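Local coordinates for arabinan endo-1,5-alpha-l-arabinosidase A (Cellvibrio cellulosa, PDB 1GYH), which cleaves alpha-1,5-linked arabinofuranosyl bonds of linear arabinan, releasing almost exclusively arabinotriose, and so takes part in plant cell wall degradation, at residues Val5-Pro10 with Leu21-Gly25; Arg36-Tyr41 with Tyr312-Lys318; Arg256-His262 with Val275-Ala281. All blocks are in the same frame, centred on the assembly; numbering follows the deposited sequence.

How the interactions relate
Interactions 1 and 3 are buried; interaction 2 lies at the surface. Interactions 1 and 2 both reach the same mixed sheet of the five-bladed propeller. Interaction 1 sets the loop at 5-10 against strand 18-23, and interaction 2 adds the C-terminal strand 315-316 beside strand 38-44. They meet where V5 N bonds S314 OG and L21 packs on W39. Interaction 3 is a hairpin of another sheet, and it reaches interaction 1 through H8 with Y279 and D9 with H277. The chemistry follows place: side-chain hydrogen bonds near D9, probably the proton acceptor, backbone bonds and a shared water at the edge, and backbone pairing with aromatic packing in the hairpin.

Interaction 1: residues Val5-Pro10 with Leu21-Gly25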
# COMPACT_ATOMS: atom_id res chain seq x y z
N VAL A 5 17.82 -4.70 2.76
CA VAL A 5 17.02 -3.70 3.40
C VAL A 5 15.67 -4.21 3.93
O VAL A 5 14.88 -4.88 3.25
CB VAL A 5 17.01 -2.28 2.70
CG1 VAL A 5 17.75 -2.17 1.40
CG2 VAL A 5 15.71 -1.63 2.72
N ASP A 6 15.45 -3.91 5.21
CA ASP A 6 14.18 -4.28 5.87
C ASP A 6 13.16 -3.16 5.79
O ASP A 6 13.40 -2.02 6.24
CB ASP A 6 14.39 -4.74 7.32
CG ASP A 6 15.04 -3.67 8.19
OD1 ASP A 6 16.16 -3.23 7.89
OD2 ASP A 6 14.49 -3.21 9.21
N VAL A 7 12.03 -3.50 5.17
CA VAL A 7 10.88 -2.62 4.95
C VAL A 7 9.59 -3.38 5.18
O VAL A 7 9.55 -4.62 5.14
CB VAL A 7 10.85 -2.04 3.48
CG1 VAL A 7 12.12 -1.37 3.18
CG2 VAL A 7 10.51 -3.14 2.41
N HIS A 8 8.52 -2.62 5.40
CA HIS A 8 7.17 -3.17 5.54
C HIS A 8 6.25 -2.23 4.76
O HIS A 8 6.29 -0.99 4.96
CB HIS A 8 6.75 -3.22 7.04
CG HIS A 8 5.83 -4.35 7.40
ND1 HIS A 8 4.48 -4.16 7.62
CD2 HIS A 8 6.07 -5.67 7.64
CE1 HIS A 8 3.92 -5.32 7.96
NE2 HIS A 8 4.87 -6.25 7.98
N ASP A 9 5.43 -2.78 3.88
CA ASP A 9 4.40 -2.04 3.16
C ASP A 9 5.03 -1.02 2.17
O ASP A 9 4.62 0.12 2.14
CB ASP A 9 3.40 -1.34 4.13
CG ASP A 9 2.98 -2.25 5.30
OD1 ASP A 9 2.63 -3.45 5.04
OD2 ASP A 9 2.98 -1.84 6.50
N PRO A 10 5.98 -1.45 1.33
CA PRO A 10 6.77 -0.51 0.51
C PRO A 10 6.06 0.08 -0.70
O PRO A 10 5.21 -0.56 -1.32
CB PRO A 10 7.95 -1.36 0.05
CG PRO A 10 7.33 -2.69 -0.14
CD PRO A 10 6.39 -2.84 1.09
N LEU A 21 12.28 5.15 -1.82
CA LEU A 21 11.54 4.05 -1.25
C LEU A 21 10.99 4.49 0.13
O LEU A 21 11.70 5.11 0.95
CB LEU A 21 12.46 2.86 -1.08
CG LEU A 21 12.06 1.66 -0.18
CD1 LEU A 21 10.92 0.82 -0.79
CD2 LEU A 21 13.27 0.78 0.07
N PHE A 22 9.72 4.21 0.35
CA PHE A 22 8.98 4.63 1.54
C PHE A 22 8.46 3.39 2.24
O PHE A 22 7.85 2.51 1.62
CB PHE A 22 7.81 5.57 1.22
CG PHE A 22 8.19 6.78 0.43
CD1 PHE A 22 8.54 6.68 -0.93
CD2 PHE A 22 8.21 8.03 1.03
CE1 PHE A 22 8.87 7.82 -1.66
CE2 PHE A 22 8.59 9.18 0.30
CZ PHE A 22 8.92 9.07 -1.05
N SER A 23 8.64 3.34 3.56
CA SER A 23 8.24 2.19 4.37
C SER A 23 7.48 2.64 5.63
O SER A 23 7.70 3.74 6.18
CB SER A 23 9.50 1.40 4.78
OG SER A 23 9.20 0.33 5.70
N THR A 24 6.57 1.78 6.07
CA THR A 24 6.09 1.82 7.46
C THR A 24 7.27 1.99 8.42
O THR A 24 8.32 1.38 8.24
CB THR A 24 5.34 0.51 7.75
OG1 THR A 24 4.09 0.51 7.03
CG2 THR A 24 4.97 0.37 9.28
N GLY A 25 7.10 2.85 9.41
CA GLY A 25 8.15 3.11 10.39
C GLY A 25 8.01 4.49 11.04
O GLY A 25 7.10 5.25 10.69
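T24 and D9 meet through their side chains. T24 OG1 donates to D9 OD2 at 2.7 Å, on the anti lone pair of that oxygen. The same oxygen accepts a second hydrogen bond from H8 ND1 at 3.0 Å. This donor stands above the carboxylate plane, 48° out of it. Two donors from different directions therefore restrict the rotation of the carboxylate. Two bonds tie the backbone of H8 to S23 and T24, where strand 18-23 ends. H8 N gives a nearly straight bond to S23 OG at 3.0 Å. T24 N donates to H8 O, also at 3.0 Å. The S23 hydroxyl reaches H8 because OG lies anti to its own backbone N (chi1 174°). The loop at 5-10 thus lies against the end of strand 18-23, in a mixed sheet of the five-bladed beta-propeller. D9 is very probably the proton acceptor of this glycoside hydrolase family 43 enzyme, and D6 probably binds substrate. Next to these bonds the contact is apolar: L21 CD1 packs on P10 CB at 3.8 Å and L21 CD2 on V7 CG1 at 4.0 Å, and V5 CG2 also approaches L21 CD2. P10 CA makes a CH...O contact with F22 O at 3.4 Å. In the second shell, H277 ND1 binds D9 N. Y279 OH binds H8 NE2, and the H8 ring stacks on H277. T24 OG1 accepts from A66 N.

Interaction 2: residues Arg36-Tyr41 with Tyr312-Lys318; sequences RVNWRY and YISQRLK
V37, N38 and W39 run parallel to S314, Q315 and R316, with N38 paired to Q315 and W39 to R316. Three backbone bonds of 2.8 Å hold this register: Q315 N to V37 O, W39 N to Q315 O, and L317 N to W39 O. The short strand 315-316 extends the propeller sheet beyond strand 38-44. Y312 closes one end. Its OH donates to R36 O at 2.7 Å, and that oxygen sits at the ring edge, in the plane. The Y312 and W39 side chains cross at about a right angle. The Y312 OH lies in the plane of the indole edge, 3.6 Å from W39 NE1. On the face opposite W39 and R316, N38 and Q315 lie side by side. The Q315 chain folds back so that NE2 bonds the O of the preceding S314, 172° at the hydrogen. L317 CD1 rests 3.7 Å from R40 NH1. At the far end one water accepts from Y41 N and R316 NE and donates to L317 O. The water joins these three residues where the contact meets the surface, consistent with a solvent-facing edge.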
# COMPACT_ATOMS: atom_id res chain seq x y z
N ARG A 36 18.14 1.01 -7.75
CA ARG A 36 17.02 0.20 -7.21
C ARG A 36 17.43 -1.03 -6.38
O ARG A 36 16.56 -1.80 -5.96
CB ARG A 36 16.05 -0.29 -8.33
CG ARG A 36 15.23 0.74 -9.01
CD ARG A 36 14.03 0.09 -9.79
NE ARG A 36 14.41 -0.59 -11.04
CZ ARG A 36 14.57 -1.90 -11.23
NH1 ARG A 36 14.45 -2.80 -10.25
NH2 ARG A 36 14.89 -2.33 -12.45
N VAL A 37 18.73 -1.18 -6.15
CA VAL A 37 19.30 -2.33 -5.44
C VAL A 37 20.08 -1.89 -4.17
O VAL A 37 19.91 -2.48 -3.11
CB VAL A 37 20.30 -3.10 -6.36
CG1 VAL A 37 21.10 -4.19 -5.59
CG2 VAL A 37 19.58 -3.71 -7.55
N ASN A 38 20.96 -0.91 -4.32
CA ASN A 38 21.78 -0.32 -3.26
C ASN A 38 21.11 0.95 -2.68
O ASN A 38 20.99 1.96 -3.38
CB ASN A 38 23.18 -0.01 -3.81
CG ASN A 38 23.92 -1.24 -4.28
OD1 ASN A 38 24.10 -1.49 -5.50
ND2 ASN A 38 24.37 -2.01 -3.34
N TRP A 39 20.61 0.87 -1.43
CA TRP A 39 19.77 1.91 -0.82
C TRP A 39 20.45 2.53 0.39
O TRP A 39 20.96 1.80 1.24
CB TRP A 39 18.42 1.32 -0.36
CG TRP A 39 17.51 0.79 -1.48
CD1 TRP A 39 17.42 -0.49 -1.95
CD2 TRP A 39 16.58 1.57 -2.24
NE1 TRP A 39 16.50 -0.55 -2.96
CE2 TRP A 39 15.97 0.70 -3.16
CE3 TRP A 39 16.20 2.91 -2.23
CZ2 TRP A 39 15.02 1.14 -4.08
CZ3 TRP A 39 15.24 3.34 -3.13
CH2 TRP A 39 14.67 2.46 -4.04
N ARG A 40 20.46 3.86 0.47
CA ARG A 40 20.87 4.58 1.69
C ARG A 40 19.69 5.26 2.38
O ARG A 40 18.73 5.72 1.74
CB ARG A 40 21.90 5.65 1.39
CG ARG A 40 21.59 6.47 0.13
CD ARG A 40 22.30 7.84 0.11
NE ARG A 40 23.49 7.59 0.90
CZ ARG A 40 24.60 7.00 0.46
NH1 ARG A 40 24.79 6.70 -0.83
NH2 ARG A 40 25.55 6.74 1.34
N TYR A 41 19.77 5.37 3.70
CA TYR A 41 18.76 6.13 4.45
C TYR A 41 18.75 7.57 3.96
O TYR A 41 19.79 8.18 3.81
CB TYR A 41 19.10 6.14 5.94
CG TYR A 41 18.16 6.97 6.79
CD1 TYR A 41 16.88 6.51 7.09
CD2 TYR A 41 18.55 8.18 7.31
CE1 TYR A 41 16.01 7.26 7.89
CE2 TYR A 41 17.69 8.92 8.12
CZ TYR A 41 16.43 8.46 8.40
OH TYR A 41 15.59 9.20 9.20
N TYR A 312 16.52 -11.33 -6.24
CA TYR A 312 16.51 -9.88 -5.94
C TYR A 312 17.04 -9.71 -4.50
O TYR A 312 16.42 -10.17 -3.53
CB TYR A 312 15.18 -9.19 -6.09
CG TYR A 312 15.27 -7.76 -5.63
CD1 TYR A 312 15.67 -6.75 -6.51
CD2 TYR A 312 15.05 -7.41 -4.28
CE1 TYR A 312 15.79 -5.43 -6.09
CE2 TYR A 312 15.19 -6.09 -3.86
CZ TYR A 312 15.56 -5.11 -4.75
OH TYR A 312 15.73 -3.80 -4.34
N ILE A 313 18.20 -9.10 -4.41
CA ILE A 313 18.96 -8.91 -3.14
C ILE A 313 19.35 -7.43 -2.95
O ILE A 313 20.39 -6.98 -3.41
CB ILE A 313 20.20 -9.83 -3.07
CG1 ILE A 313 19.79 -11.28 -3.15
CG2 ILE A 313 20.97 -9.64 -1.73
CD1 ILE A 313 20.96 -12.28 -3.28
N SER A 314 18.49 -6.68 -2.25
CA SER A 314 18.77 -5.31 -1.90
C SER A 314 19.99 -5.27 -0.97
O SER A 314 20.34 -6.29 -0.36
CB SER A 314 17.56 -4.61 -1.24
OG SER A 314 17.22 -5.18 0.03
N GLN A 315 20.62 -4.11 -0.93
CA GLN A 315 21.80 -3.85 -0.10
C GLN A 315 21.61 -2.50 0.62
O GLN A 315 21.39 -1.46 -0.01
CB GLN A 315 23.09 -3.85 -0.93
CG GLN A 315 23.45 -5.17 -1.67
CD GLN A 315 24.03 -6.30 -0.77
OE1 GLN A 315 25.24 -6.54 -0.77
NE2 GLN A 315 23.16 -7.00 -0.04
N ARG A 316 21.72 -2.52 1.94
CA ARG A 316 21.70 -1.29 2.74
C ARG A 316 23.09 -0.66 2.85
O ARG A 316 24.00 -1.21 3.49
CB ARG A 316 21.12 -1.56 4.13
CG ARG A 316 21.23 -0.39 5.10
CD ARG A 316 20.32 0.74 4.81
NE ARG A 316 20.45 1.81 5.80
CZ ARG A 316 19.82 1.86 6.98
NH1 ARG A 316 18.98 0.90 7.37
NH2 ARG A 316 20.05 2.89 7.76
N LEU A 317 23.23 0.50 2.23
CA LEU A 317 24.45 1.30 2.20
C LEU A 317 24.70 2.01 3.53
O LEU A 317 23.76 2.36 4.24
CB LEU A 317 24.36 2.36 1.10
CG LEU A 317 24.44 1.89 -0.38
CD1 LEU A 317 24.08 3.08 -1.30
CD2 LEU A 317 25.85 1.36 -0.70
N LYS A 318 25.96 2.26 3.85
CA LYS A 318 26.30 3.19 4.96
C LYS A 318 25.89 4.63 4.65
O LYS A 318 25.92 5.08 3.49
CB LYS A 318 27.80 3.17 5.28
CG LYS A 318 28.45 1.75 5.29
CD LYS A 318 27.54 0.69 5.97
CE LYS A 318 27.67 -0.74 5.36
NZ LYS A 318 27.46 -1.84 6.40
OXT LYS A 318 25.50 5.39 5.56
O HOH W 1 22.19 4.31 5.00

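Interaction 3: residues Arg256-His262 with Val275-Ala281; sequences RWVGLGH and VLHAYEA
The six-membered ring of W257 carries E280 CG over one face, 4.1 Å from its centroid in a CH-pi contact. The glutamate chain is extended beside the indole, and the carboxylate and ring planes are 23° apart. A278 O comes to the edge of the same ring, 3.6 Å from W257 CZ3. The H277 ring has G261 O 3.7 Å above one face, offset toward the rim, and Y279 CE2 in plane at its edge. V258 O sits at the edge of the Y279 ring. L260 CB touches A278 CB at 3.7 Å, on the face that bears W257 and E280. The strands form an antiparallel hairpin of one propeller sheet. G261 and H277 are a hydrogen-bonded pair, with G261 N to H277 O at 3.0 Å. Toward W257 the register slips by one residue, a beta bulge. There Y279 serves two residues: its O accepts from V258 N at 2.9 Å, and its N donates to G259 O at 3.1 Å. G259 has backbone angles suited to glycine, and Y279 CD2 lies 3.3 Å from G259 O. K288 forms a salt bridge with E280 OE1, and D310 accepts from W257 NE1. H262 probably helps bind calcium. The hairpin therefore links the packing around W257 and E280, whose polar ends are paired with D310 and K288, to a histidine-rich end beside the active site.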
# COMPACT_ATOMS: atom_id res chain seq x y z
N ARG A 256 11.44 -20.54 2.28
CA ARG A 256 12.42 -19.52 2.60
C ARG A 256 11.77 -18.18 2.96
O ARG A 256 12.37 -17.39 3.71
CB ARG A 256 13.42 -19.32 1.44
CG ARG A 256 14.50 -20.38 1.34
CD ARG A 256 15.41 -20.31 0.07
NE ARG A 256 14.62 -20.22 -1.16
CZ ARG A 256 13.94 -21.23 -1.71
NH1 ARG A 256 13.94 -22.45 -1.17
NH2 ARG A 256 13.26 -21.02 -2.82
N TRP A 257 10.56 -17.95 2.45
CA TRP A 257 9.85 -16.67 2.54
C TRP A 257 8.43 -16.94 3.05
O TRP A 257 7.54 -17.33 2.28
CB TRP A 257 9.82 -15.94 1.18
CG TRP A 257 11.17 -15.70 0.71
CD1 TRP A 257 11.88 -16.48 -0.17
CD2 TRP A 257 12.07 -14.67 1.14
NE1 TRP A 257 13.15 -15.98 -0.32
CE2 TRP A 257 13.31 -14.88 0.49
CE3 TRP A 257 11.96 -13.57 2.03
CZ2 TRP A 257 14.43 -14.04 0.67
CZ3 TRP A 257 13.07 -12.75 2.23
CH2 TRP A 257 14.29 -12.99 1.54
N VAL A 258 8.23 -16.81 4.37
CA VAL A 258 7.00 -17.29 5.01
C VAL A 258 6.08 -16.12 5.22
O VAL A 258 6.22 -15.35 6.17
CB VAL A 258 7.30 -18.09 6.28
CG1 VAL A 258 6.03 -18.61 6.93
CG2 VAL A 258 8.19 -19.25 5.95
N GLY A 259 5.19 -15.94 4.26
CA GLY A 259 4.34 -14.78 4.18
C GLY A 259 4.96 -13.68 3.36
O GLY A 259 6.17 -13.41 3.48
N LEU A 260 4.13 -13.03 2.55
CA LEU A 260 4.60 -11.91 1.73
C LEU A 260 3.41 -11.11 1.26
O LEU A 260 2.31 -11.60 1.26
CB LEU A 260 5.48 -12.43 0.55
CG LEU A 260 4.95 -13.51 -0.42
CD1 LEU A 260 3.89 -13.04 -1.33
CD2 LEU A 260 6.16 -14.04 -1.25
N GLY A 261 3.59 -9.84 0.92
CA GLY A 261 2.45 -9.05 0.54
C GLY A 261 2.60 -7.55 0.74
O GLY A 261 3.72 -7.01 0.71
N HIS A 262 1.45 -6.92 0.95
CA HIS A 262 1.25 -5.46 1.00
C HIS A 262 2.02 -4.76 -0.11
O HIS A 262 3.01 -4.08 0.15
CB HIS A 262 1.58 -4.82 2.37
CG HIS A 262 0.93 -3.47 2.53
ND1 HIS A 262 0.03 -3.19 3.54
CD2 HIS A 262 0.94 -2.38 1.73
CE1 HIS A 262 -0.44 -1.97 3.38
NE2 HIS A 262 0.09 -1.46 2.29
N VAL A 275 6.34 -4.68 -6.28
CA VAL A 275 7.18 -4.23 -5.13
C VAL A 275 6.45 -4.71 -3.85
O VAL A 275 5.27 -4.45 -3.68
CB VAL A 275 7.36 -2.70 -5.13
CG1 VAL A 275 8.28 -2.19 -3.99
CG2 VAL A 275 7.99 -2.24 -6.44
N LEU A 276 7.13 -5.45 -3.00
CA LEU A 276 6.49 -6.05 -1.82
C LEU A 276 7.48 -6.33 -0.68
O LEU A 276 8.70 -6.20 -0.85
CB LEU A 276 5.77 -7.35 -2.21
CG LEU A 276 6.55 -8.52 -2.83
CD1 LEU A 276 7.39 -9.23 -1.78
CD2 LEU A 276 5.60 -9.54 -3.39
N HIS A 277 6.96 -6.71 0.50
CA HIS A 277 7.82 -7.25 1.54
C HIS A 277 7.58 -8.73 1.73
O HIS A 277 6.48 -9.23 1.45
CB HIS A 277 7.72 -6.49 2.87
CG HIS A 277 6.44 -6.71 3.63
ND1 HIS A 277 5.47 -5.73 3.74
CD2 HIS A 277 5.99 -7.77 4.33
CE1 HIS A 277 4.48 -6.18 4.48
NE2 HIS A 277 4.75 -7.42 4.84
N ALA A 278 8.61 -9.42 2.19
CA ALA A 278 8.56 -10.85 2.40
C ALA A 278 9.38 -11.24 3.62
O ALA A 278 10.51 -10.77 3.78
CB ALA A 278 9.06 -11.60 1.12
N TYR A 279 8.83 -12.14 4.45
CA TYR A 279 9.48 -12.49 5.73
C TYR A 279 10.50 -13.64 5.58
O TYR A 279 10.13 -14.77 5.26
CB TYR A 279 8.38 -12.85 6.78
CG TYR A 279 7.31 -11.77 6.99
CD1 TYR A 279 7.56 -10.60 7.75
CD2 TYR A 279 6.03 -11.91 6.46
CE1 TYR A 279 6.56 -9.61 7.93
CE2 TYR A 279 5.04 -10.91 6.64
CZ TYR A 279 5.29 -9.76 7.40
OH TYR A 279 4.29 -8.76 7.58
N GLU A 280 11.76 -13.36 5.87
CA GLU A 280 12.84 -14.30 5.59
C GLU A 280 13.02 -15.26 6.73
O GLU A 280 13.55 -14.88 7.79
CB GLU A 280 14.17 -13.55 5.39
CG GLU A 280 15.27 -14.42 4.80
CD GLU A 280 16.54 -13.65 4.41
OE1 GLU A 280 16.66 -12.44 4.67
OE2 GLU A 280 17.44 -14.31 3.85
N ALA A 281 12.67 -16.53 6.49
CA ALA A 281 12.73 -17.54 7.52
C ALA A 281 14.12 -17.74 8.10
O ALA A 281 14.25 -18.00 9.29
CB ALA A 281 12.17 -18.86 7.03